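Local coordinates for protein YrbA (Sinorhizobium meliloti, PDB 5NFL) that probably takes part in iron or iron-sulfur regulation as a BolA-like protein, and here holds a cobalt(II) ion, at residues G28-A33 / L64-L69. Sequence-based numbering, arbitrary orientation.
Sequences GDHYAA and LHALAL. With CO (cobalt (II) ion), chain B.
Tyr31 O is gripped twice, by the amide of Ala68 (N to O 2.9 Å) and by a water that also donates to His65 O, thereby tying the end of helix 63-66 to the strand beside it. Tyr31 N gives a shorter bond to Ala66 O, 2.7 Å, and Ala33 N reaches Ala68 O nearly head-on, with a C=O...N angle of 172°. These bonds pair strands 31-36 and 67-72 in parallel, Tyr31 with Leu67, Ala32 with Ala68 and Ala33 with Leu69. Leu67 leaves helical geometry directly after Ala66, so strand pairing starts at the very end of the helix.

On the sheet face of Tyr31 and Ala33, Leu67 has CG anti to its backbone N (chi1 -173°), which brings CD1 against both Ala33 CB, 3.8 Å away, and Tyr31 CB. Leu69 CD2 meets the same Ala33 methyl, while helix 45-56 packs against the Leu69 side chain.

Next to this pairing, His30 and His65 converge on a cobalt ion through their NE2 atoms, at 2.1 Å and 2.2 Å respectively. Their ring planes stand 80° apart, and the shared metal accounts for the 3.2 Å between His30 NE2 and His65 NE2. Ala66 CB lies over one face of the His65 ring, offset toward its rim. Three waters complete the five ligands seen on the metal; two of them donate to Asp29, one to OD1 and one to OD2, which makes its carboxylate a second-shell partner of the metal and would steady the two waters. The pairing joins the central strand 31-36 to the outermost strand 67-72 of the three-stranded mixed sheet in this BolA-like fold, with a two-histidine metal site at the N-terminal side of the pairing, next to the end of helix 63-66.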
loop_
_atom_site.group_PDB
_atom_site.type_symbol
_atom_site.label_atom_id
_atom_site.label_comp_id
_atom_site.label_asym_id
_atom_site.label_seq_id
_atom_site.Cartn_x
_atom_site.Cartn_y
_atom_site.Cartn_z
ATOM N N GLY A 28 -5.510 14.953 -1.467
ATOM C CA GLY A 28 -5.684 14.227 -2.703
ATOM C C GLY A 28 -4.365 13.943 -3.404
ATOM O O GLY A 28 -4.345 13.666 -4.616
ATOM N N ASP A 29 -3.272 14.008 -2.639
ATOM C CA ASP A 29 -1.917 13.922 -3.167
ATOM C C ASP A 29 -1.072 12.931 -2.355
ATOM O O ASP A 29 -0.582 11.930 -2.884
ATOM C CB ASP A 29 -1.299 15.319 -3.140
ATOM C CG ASP A 29 0.082 15.390 -3.777
ATOM O OD1 ASP A 29 0.523 14.445 -4.482
ATOM O OD2 ASP A 29 0.742 16.423 -3.533
ATOM N N HIS A 30 -0.925 13.206 -1.060
ATOM C CA HIS A 30 -0.099 12.381 -0.193
ATOM C C HIS A 30 -1.003 11.550 0.702
ATOM O O HIS A 30 -2.028 12.049 1.232
ATOM C CB HIS A 30 0.856 13.246 0.641
ATOM C CG HIS A 30 1.924 13.904 -0.162
ATOM N ND1 HIS A 30 2.847 14.773 0.388
ATOM C CD2 HIS A 30 2.220 13.832 -1.484
ATOM C CE1 HIS A 30 3.650 15.216 -0.562
ATOM N NE2 HIS A 30 3.300 14.645 -1.700
ATOM N N TYR A 31 -0.620 10.285 0.839
ATOM C CA TYR A 31 -1.422 9.280 1.539
ATOM C C TYR A 31 -0.582 8.446 2.498
ATOM O O TYR A 31 0.652 8.363 2.390
ATOM C CB TYR A 31 -2.098 8.345 0.539
ATOM C CG TYR A 31 -3.064 9.006 -0.423
ATOM C CD1 TYR A 31 -2.607 9.638 -1.574
ATOM C CD2 TYR A 31 -4.438 8.983 -0.190
ATOM C CE1 TYR A 31 -3.485 10.228 -2.462
ATOM C CE2 TYR A 31 -5.334 9.573 -1.088
ATOM C CZ TYR A 31 -4.845 10.191 -2.211
ATOM O OH TYR A 31 -5.706 10.791 -3.088
ATOM N N ALA A 32 -1.259 7.841 3.462
ATOM C CA ALA A 32 -0.659 6.806 4.259
ATOM C C ALA A 32 -1.504 5.547 4.140
ATOM O O ALA A 32 -2.740 5.613 4.101
ATOM C CB ALA A 32 -0.543 7.247 5.666
ATOM N N ALA A 33 -0.842 4.393 4.073
ATOM C CA ALA A 33 -1.549 3.129 3.915
ATOM C C ALA A 33 -1.042 2.100 4.914
ATOM O O ALA A 33 0.175 1.940 5.073
ATOM C CB ALA A 33 -1.379 2.624 2.524
ATOM N N LEU A 64 7.240 6.957 -3.648
ATOM C CA LEU A 64 8.192 6.766 -2.549
ATOM C C LEU A 64 7.890 7.688 -1.359
ATOM O O LEU A 64 7.979 7.269 -0.201
ATOM C CB LEU A 64 9.632 6.998 -3.045
ATOM C CG LEU A 64 10.741 6.859 -1.987
ATOM C CD1 LEU A 64 10.794 5.449 -1.469
ATOM C CD2 LEU A 64 12.088 7.245 -2.592
ATOM N N HIS A 65 7.502 8.925 -1.644
ATOM C CA HIS A 65 7.131 9.868 -0.583
ATOM C C HIS A 65 5.616 10.051 -0.455
ATOM O O HIS A 65 5.127 10.414 0.614
ATOM C CB HIS A 65 7.804 11.221 -0.848
ATOM C CG HIS A 65 7.138 12.046 -1.914
ATOM N ND1 HIS A 65 7.592 12.093 -3.219
ATOM C CD2 HIS A 65 6.072 12.887 -1.858
ATOM C CE1 HIS A 65 6.810 12.900 -3.926
ATOM N NE2 HIS A 65 5.892 13.405 -3.120
ATOM N N ALA A 66 4.872 9.811 -1.535
ATOM C CA ALA A 66 3.431 10.092 -1.550
ATOM C C ALA A 66 2.559 8.998 -0.930
ATOM O O ALA A 66 1.376 9.229 -0.667
ATOM C CB ALA A 66 2.961 10.361 -2.990
ATOM N N LEU A 67 3.115 7.803 -0.737
ATOM C CA LEU A 67 2.386 6.692 -0.096
ATOM C C LEU A 67 3.213 6.162 1.057
ATOM O O LEU A 67 4.073 5.296 0.857
ATOM C CB LEU A 67 2.110 5.558 -1.101
ATOM C CG LEU A 67 1.216 4.420 -0.616
ATOM C CD1 LEU A 67 -0.134 4.948 -0.228
ATOM C CD2 LEU A 67 1.041 3.358 -1.688
ATOM N N ALA A 68 2.983 6.699 2.256
ATOM C CA ALA A 68 3.723 6.272 3.452
ATOM C C ALA A 68 3.171 4.937 3.910
ATOM O O ALA A 68 1.953 4.817 4.071
ATOM C CB ALA A 68 3.596 7.309 4.550
ATOM N N LEU A 69 4.035 3.944 4.141
ATOM C CA LEU A 69 3.576 2.572 4.332
ATOM C C LEU A 69 3.787 1.997 5.719
ATOM O O LEU A 69 4.811 2.224 6.335
ATOM C CB LEU A 69 4.282 1.663 3.327
ATOM C CG LEU A 69 3.933 1.920 1.865
ATOM C CD1 LEU A 69 4.820 1.056 0.951
ATOM C CD2 LEU A 69 2.452 1.601 1.630
HETATM CO CO CO B . 4.400 14.927 -3.512
HETATM O O HOH W 1 3.158 16.861 -4.061
HETATM O O HOH W 2 3.007 13.632 -4.730
HETATM O O HOH W 3 2.771 10.458 2.278
HETATM O O HOH W 4 5.133 15.305 -5.826
#